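Local coordinates for protein methyl-accepting chemotaxis sensory transducer (Anaeromyxobacter dehalogenans, PDB 4K08) that probably senses small-molecule signals in the periplasm through a PAS-like Cache domain and relays them to the chemotaxis machinery, at residues F58-L63 with W133-G138; K90-E95 with V108-P113. One frame throughout, in Å; residues are numbered along the deposited sequence. Where two conformers were deposited one is given.

Both contacts build on the same antiparallel sheet, but at different places in it. Contact 1 joins two neighbouring strands in the buried middle of the domain, and backbone hydrogen bonds and aromatic faces hold it together. Contact 2 sets the start of helix 92-103 against an edge strand, 105-113, and is only partly buried: its inner end is leucine and aromatic packing, with an acetate beside the aromatic rings, while its outer end is a lysine-aspartate salt bridge. The two meet where Trp59 and Asn61 of contact 1 pack on Tyr110 and Phe93 of contact 2, so the central strand pair reaches the side of the acetate pocket.

Contact 1. Residues F58-L63 with W133-G138; sequences FWVNDL and WGWVVG
Trp59 lays one face of its indole on the backbone of Gly138, whose CA sits 3.7 Å from the centroid of the six-membered ring, nearly on the ring normal, in a CH-pi contact. Glycine suits this place because a side chain would run into the ring. At the indole edge Trp59 NE1 donates to Asn61 OD1, 3.0 Å away and in the ring plane, while Asn61 ND2 donates to Asp62 O. The amide is thus gripped at both ends, and it lies alongside Val136, with ND2 3.8 Å from Val136 CB. On the other sheet face Trp135 is sandwiched: Trp133 CE3 lies over one face and Val60 CG1 over the other, 3.8 Å from the centroid of the five-membered ring. That methyl points at the indole because it stands anti to the Val60 backbone N (chi1 177°). The Leu63 side chain crosses that of Val136 at about a right angle, Leu63 CD2 lying 3.8 Å from Val136 CG2. Paired backbone bonds join Trp59 with Gly138 and Asn61 with Val136; Val136 N to Asn61 O is the shortest at 2.6 Å. Helices 5-30 and 36-49 cover the Val60-Val137 face, and helix 92-103 packs on the Asn61-Val136 face. Gly134, at positive phi, forms a G1 bulge with Trp135 opposite Tyr130. Pairing of the first and last strands in a 2-1-5-4-3 antiparallel sheet is the hallmark of the PAS-like Cache fold.

Contact 2. Residues K90-E95 with V108-P113; sequences KLLFQE and VDYLWP. With ACT (acetate ion), chain C.
Tyr110 brings a face of its ring against Leu92 by placing CG between the backbone N and the carbonyl carbon (chi1 53°), and Leu92 adopts the same first-torsion arrangement on the helix side. Leu92 CD1 consequently lies over one face of the tyrosine, 4.0 Å from the ring centroid, in a CH-pi contact, and it also sits over the centre of the Phe93 ring. A branched aliphatic residue suits this position, since a single methyl can fill the space between two aromatic faces. Trp112 swings out with CG anti to its N (chi1 -163°), which carries the benzo end of the indole to Phe93. There Trp112 CH2 comes within 3.6 Å of Phe93 CZ, near the phenyl plane, with the two rings almost perpendicular at 88°. Pro113 CD covers one face of the indole; on the opposite face lies an acetate oxygen, O, 3.1 Å above the ring plane. The acetate probably comes from the crystallisation liquor; Tyr110 OH donates to its OXT, which lies at the edge of the tyrosine ring and in its plane. Tyr57, His70 and Lys123 complete its grip, consistent with a ligand pocket in a sensor domain. Replacing Trp112 by an alanine would take away the indole face beneath acetate O and would probably open a gap beside the edge of Phe93. At the outer end the extended chain of Lys90 delivers NZ to Asp109, salt-bridged to OD1 at 3.1 Å, as suits a flexible charged residue near solvent; the bond from NZ to Asp109 O, at 2.5 Å, is unusually short and its length doubtful. Strand 105-113 has helix 92-103 on one face, with Phe96 and Thr99 against Val108, and strand 120-130 as its hydrogen-bonded neighbour, whose Ser125 also bonds Tyr110 OH.

Contact 1. Residues F58-L63 with W133-G138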
loop_
_atom_site.group_PDB
_atom_site.type_symbol
_atom_site.label_atom_id
_atom_site.label_comp_id
_atom_site.label_asym_id
_atom_site.label_seq_id
_atom_site.Cartn_x
_atom_site.Cartn_y
_atom_site.Cartn_z
ATOM N N PHE A 58 2.359 -5.448 2.394
ATOM C CA PHE A 58 1.796 -4.089 2.360
ATOM C C PHE A 58 2.901 -3.135 1.914
ATOM O O PHE A 58 4.041 -3.404 2.216
ATOM C CB PHE A 58 1.326 -3.645 3.772
ATOM C CG PHE A 58 0.254 -4.539 4.370
ATOM C CD1 PHE A 58 -1.082 -4.406 3.990
ATOM C CD2 PHE A 58 0.589 -5.543 5.286
ATOM C CE1 PHE A 58 -2.060 -5.257 4.520
ATOM C CE2 PHE A 58 -0.365 -6.368 5.826
ATOM C CZ PHE A 58 -1.702 -6.234 5.440
ATOM N N TRP A 59 2.579 -1.996 1.289
ATOM C CA TRP A 59 3.566 -0.944 1.100
ATOM C C TRP A 59 2.896 0.375 1.465
ATOM O O TRP A 59 1.682 0.462 1.568
ATOM C CB TRP A 59 4.054 -0.847 -0.385
ATOM C CG TRP A 59 2.960 -0.242 -1.284
ATOM C CD1 TRP A 59 2.749 1.115 -1.574
ATOM C CD2 TRP A 59 1.906 -0.952 -1.957
ATOM N NE1 TRP A 59 1.657 1.256 -2.412
ATOM C CE2 TRP A 59 1.088 0.030 -2.624
ATOM C CE3 TRP A 59 1.556 -2.305 -2.057
ATOM C CZ2 TRP A 59 -0.031 -0.317 -3.391
ATOM C CZ3 TRP A 59 0.411 -2.658 -2.854
ATOM C CH2 TRP A 59 -0.358 -1.663 -3.499
ATOM N N VAL A 60 3.702 1.411 1.645
ATOM C CA VAL A 60 3.188 2.721 1.923
ATOM C C VAL A 60 3.849 3.701 0.963
ATOM O O VAL A 60 5.078 3.716 0.825
ATOM C CB VAL A 60 3.505 3.166 3.378
ATOM C CG1 VAL A 60 2.981 4.633 3.583
ATOM C CG2 VAL A 60 2.908 2.171 4.409
ATOM N N ASN A 61 3.046 4.520 0.293
ATOM C CA ASN A 61 3.611 5.665 -0.409
ATOM C C ASN A 61 2.869 6.940 -0.014
ATOM O O ASN A 61 1.819 6.847 0.598
ATOM C CB ASN A 61 3.640 5.464 -1.943
ATOM C CG ASN A 61 2.245 5.354 -2.565
ATOM O OD1 ASN A 61 1.705 4.251 -2.733
ATOM N ND2 ASN A 61 1.667 6.501 -2.931
ATOM N N ASP A 62 3.420 8.108 -0.353
ATOM C CA ASP A 62 2.726 9.374 -0.023
ATOM C C ASP A 62 2.107 9.973 -1.273
ATOM O O ASP A 62 2.043 9.306 -2.335
ATOM C CB ASP A 62 3.621 10.425 0.689
ATOM C CG ASP A 62 4.763 10.967 -0.193
ATOM O OD1 ASP A 62 4.714 10.923 -1.462
ATOM O OD2 ASP A 62 5.755 11.442 0.414
ATOM N N LEU A 63 1.642 11.216 -1.156
ATOM C CA LEU A 63 0.795 11.788 -2.202
ATOM C C LEU A 63 1.555 12.453 -3.343
ATOM O O LEU A 63 0.958 12.791 -4.358
ATOM C CB LEU A 63 -0.227 12.766 -1.573
ATOM C CG LEU A 63 -1.161 12.066 -0.560
ATOM C CD1 LEU A 63 -2.077 13.091 0.094
ATOM C CD2 LEU A 63 -1.973 10.937 -1.199
ATOM N N TRP A 133 -1.295 12.026 7.502
ATOM C CA TRP A 133 0.128 11.899 7.200
ATOM C C TRP A 133 0.386 11.903 5.703
ATOM O O TRP A 133 1.541 11.787 5.260
ATOM C CB TRP A 133 0.696 10.588 7.779
ATOM C CG TRP A 133 0.732 10.555 9.296
ATOM C CD1 TRP A 133 0.627 11.627 10.159
ATOM C CD2 TRP A 133 0.887 9.384 10.113
ATOM N NE1 TRP A 133 0.697 11.181 11.472
ATOM C CE2 TRP A 133 0.869 9.814 11.472
ATOM C CE3 TRP A 133 1.038 8.005 9.826
ATOM C CZ2 TRP A 133 1.001 8.922 12.548
ATOM C CZ3 TRP A 133 1.165 7.107 10.901
ATOM C CH2 TRP A 133 1.127 7.579 12.262
ATOM N N GLY A 134 -0.680 12.025 4.925
ATOM C CA GLY A 134 -0.559 12.018 3.473
ATOM C C GLY A 134 -0.086 10.640 2.986
ATOM O O GLY A 134 0.671 10.554 2.009
ATOM N N TRP A 135 -0.486 9.567 3.681
ATOM C CA TRP A 135 -0.094 8.203 3.297
ATOM C C TRP A 135 -1.136 7.484 2.435
ATOM O O TRP A 135 -2.349 7.664 2.617
ATOM C CB TRP A 135 0.117 7.328 4.546
ATOM C CG TRP A 135 1.397 7.581 5.213
ATOM C CD1 TRP A 135 2.307 8.554 4.912
ATOM C CD2 TRP A 135 1.945 6.828 6.277
ATOM N NE1 TRP A 135 3.392 8.458 5.750
ATOM C CE2 TRP A 135 3.196 7.393 6.590
ATOM C CE3 TRP A 135 1.506 5.697 6.988
ATOM C CZ2 TRP A 135 4.016 6.882 7.617
ATOM C CZ3 TRP A 135 2.309 5.194 7.996
ATOM C CH2 TRP A 135 3.546 5.797 8.311
ATOM N N VAL A 136 -0.643 6.625 1.550
ATOM C CA VAL A 136 -1.475 5.647 0.874
ATOM C C VAL A 136 -0.961 4.287 1.326
ATOM O O VAL A 136 0.234 4.059 1.254
ATOM C CB VAL A 136 -1.332 5.753 -0.665
ATOM C CG1 VAL A 136 -2.101 4.596 -1.395
ATOM C CG2 VAL A 136 -1.827 7.146 -1.134
ATOM N N VAL A 137 -1.836 3.415 1.808
ATOM C CA VAL A 137 -1.419 2.069 2.252
ATOM C C VAL A 137 -2.091 1.049 1.330
ATOM O O VAL A 137 -3.291 1.193 1.020
ATOM C CB VAL A 137 -1.852 1.808 3.723
ATOM C CG1 VAL A 137 -1.273 0.472 4.230
ATOM C CG2 VAL A 137 -1.405 2.980 4.607
ATOM N N GLY A 138 -1.336 0.068 0.834
ATOM C CA GLY A 138 -1.881 -0.834 -0.173
ATOM C C GLY A 138 -1.423 -2.268 0.012
ATOM O O GLY A 138 -0.426 -2.533 0.704
#

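Contact 2. Residues K90-E95 with V108-P113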
loop_
_atom_site.group_PDB
_atom_site.type_symbol
_atom_site.label_atom_id
_atom_site.label_comp_id
_atom_site.label_asym_id
_atom_site.label_seq_id
_atom_site.Cartn_x
_atom_site.Cartn_y
_atom_site.Cartn_z
ATOM N N LYS A 90 1.525 2.038 -17.496
ATOM C CA LYS A 90 0.604 2.568 -16.506
ATOM C C LYS A 90 1.329 3.291 -15.299
ATOM O O LYS A 90 2.234 2.738 -14.666
ATOM C CB LYS A 90 -0.303 1.451 -16.026
ATOM C CG LYS A 90 -1.382 1.879 -15.014
ATOM C CD LYS A 90 -2.569 0.863 -15.130
ATOM C CE LYS A 90 -3.715 1.269 -14.238
ATOM N NZ LYS A 90 -4.839 0.292 -14.045
ATOM N N LEU A 91 0.927 4.540 -15.049
ATOM C CA LEU A 91 1.511 5.374 -13.997
ATOM C C LEU A 91 0.813 4.916 -12.722
ATOM O O LEU A 91 -0.002 5.619 -12.182
ATOM C CB LEU A 91 1.241 6.863 -14.304
ATOM C CG LEU A 91 2.099 7.473 -15.422
ATOM C CD1 LEU A 91 1.506 8.834 -16.059
ATOM C CD2 LEU A 91 3.527 7.693 -14.862
ATOM N N LEU A 92 1.083 3.683 -12.284
ATOM C CA LEU A 92 0.243 3.031 -11.273
ATOM C C LEU A 92 0.198 3.789 -9.905
ATOM O O LEU A 92 -0.858 3.835 -9.274
ATOM C CB LEU A 92 0.665 1.564 -11.079
ATOM C CG LEU A 92 2.103 1.326 -10.630
ATOM C CD1 LEU A 92 2.137 0.778 -9.210
ATOM C CD2 LEU A 92 2.836 0.363 -11.603
ATOM N N PHE A 93 1.314 4.379 -9.471
ATOM C CA PHE A 93 1.326 5.126 -8.176
ATOM C C PHE A 93 0.531 6.426 -8.315
ATOM O O PHE A 93 -0.263 6.764 -7.432
ATOM C CB PHE A 93 2.756 5.386 -7.678
ATOM C CG PHE A 93 3.476 4.131 -7.280
ATOM C CD1 PHE A 93 3.154 3.481 -6.084
ATOM C CD2 PHE A 93 4.439 3.566 -8.117
ATOM C CE1 PHE A 93 3.795 2.275 -5.714
ATOM C CE2 PHE A 93 5.101 2.361 -7.763
ATOM C CZ PHE A 93 4.771 1.719 -6.533
ATOM N N GLN A 94 0.672 7.096 -9.471
ATOM C CA GLN A 94 -0.191 8.244 -9.740
ATOM C C GLN A 94 -1.654 7.773 -9.654
ATOM O O GLN A 94 -2.480 8.469 -9.065
ATOM C CB GLN A 94 0.157 8.957 -11.087
ATOM C CG GLN A 94 0.954 10.297 -10.824
ATOM C CD GLN A 94 1.968 10.606 -11.949
ATOM O OE1 GLN A 94 3.151 10.153 -11.900
ATOM N NE2 GLN A 94 1.496 11.322 -12.998
ATOM N N GLU A 95 -1.957 6.583 -10.181
ATOM C CA GLU A 95 -3.342 6.117 -10.149
ATOM C C GLU A 95 -3.816 5.789 -8.720
ATOM O O GLU A 95 -4.980 5.996 -8.390
ATOM C CB GLU A 95 -3.556 4.943 -11.115
ATOM C CG GLU A 95 -3.545 5.360 -12.592
ATOM C CD GLU A 95 -4.629 6.390 -12.932
ATOM O OE1 GLU A 95 -5.825 6.042 -12.788
ATOM O OE2 GLU A 95 -4.290 7.545 -13.313
ATOM N N VAL A 108 -7.021 -0.950 -7.823
ATOM C CA VAL A 108 -6.294 -0.492 -9.007
ATOM C C VAL A 108 -5.548 -1.723 -9.496
ATOM O O VAL A 108 -4.925 -2.445 -8.670
ATOM C CB VAL A 108 -5.261 0.655 -8.709
ATOM C CG1 VAL A 108 -4.427 0.976 -9.963
ATOM C CG2 VAL A 108 -5.951 1.922 -8.186
ATOM N N ASP A 109 -5.600 -1.965 -10.811
ATOM C CA ASP A 109 -4.885 -3.089 -11.389
ATOM C C ASP A 109 -3.687 -2.605 -12.195
ATOM O O ASP A 109 -3.688 -1.513 -12.715
ATOM C CB ASP A 109 -5.823 -4.025 -12.180
ATOM C CG ASP A 109 -6.657 -3.303 -13.190
ATOM O OD1 ASP A 109 -6.111 -2.493 -13.984
ATOM O OD2 ASP A 109 -7.882 -3.554 -13.203
ATOM N N TYR A 110 -2.630 -3.405 -12.232
ATOM C CA TYR A 110 -1.378 -3.014 -12.869
ATOM C C TYR A 110 -0.496 -4.256 -12.863
ATOM O O TYR A 110 -0.919 -5.311 -12.378
ATOM C CB TYR A 110 -0.667 -1.854 -12.091
ATOM C CG TYR A 110 -0.477 -2.150 -10.601
ATOM C CD1 TYR A 110 -1.542 -2.019 -9.713
ATOM C CD2 TYR A 110 0.765 -2.579 -10.090
ATOM C CE1 TYR A 110 -1.372 -2.288 -8.319
ATOM C CE2 TYR A 110 0.937 -2.859 -8.671
ATOM C CZ TYR A 110 -0.142 -2.718 -7.826
ATOM O OH TYR A 110 -0.016 -2.975 -6.474
ATOM N N LEU A 111 0.715 -4.124 -13.398
ATOM C CA LEU A 111 1.675 -5.208 -13.472
ATOM C C LEU A 111 2.792 -4.961 -12.464
ATOM O O LEU A 111 3.404 -3.877 -12.462
ATOM C CB LEU A 111 2.302 -5.277 -14.875
ATOM C CG LEU A 111 1.321 -5.495 -16.049
ATOM C CD1 LEU A 111 1.920 -4.968 -17.393
ATOM C CD2 LEU A 111 0.976 -7.016 -16.091
ATOM N N TRP A 112 3.108 -5.982 -11.678
ATOM C CA TRP A 112 4.104 -5.877 -10.605
ATOM C C TRP A 112 4.649 -7.285 -10.315
ATOM O O TRP A 112 3.903 -8.269 -10.362
ATOM C CB TRP A 112 3.490 -5.307 -9.312
ATOM C CG TRP A 112 4.570 -4.815 -8.373
ATOM C CD1 TRP A 112 5.230 -5.528 -7.377
ATOM C CD2 TRP A 112 5.090 -3.480 -8.336
ATOM N NE1 TRP A 112 6.141 -4.686 -6.739
ATOM C CE2 TRP A 112 6.074 -3.432 -7.320
ATOM C CE3 TRP A 112 4.816 -2.316 -9.080
ATOM C CZ2 TRP A 112 6.797 -2.256 -7.021
ATOM C CZ3 TRP A 112 5.536 -1.119 -8.772
ATOM C CH2 TRP A 112 6.530 -1.121 -7.760
ATOM N N PRO A 113 5.961 -7.385 -10.060
ATOM C CA PRO A 113 6.509 -8.729 -9.790
ATOM C C PRO A 113 6.032 -9.343 -8.471
ATOM O O PRO A 113 5.640 -8.667 -7.507
ATOM C CB PRO A 113 8.025 -8.518 -9.728
ATOM C CG PRO A 113 8.253 -7.020 -9.649
ATOM C CD PRO A 113 6.978 -6.316 -10.055
HETATM C C ACT C . 3.130 -3.068 -5.238
HETATM O O ACT C . 4.126 -3.617 -4.633
HETATM O OXT ACT C . 2.208 -3.808 -5.666
HETATM C CH3 ACT C . 2.992 -1.555 -5.462
#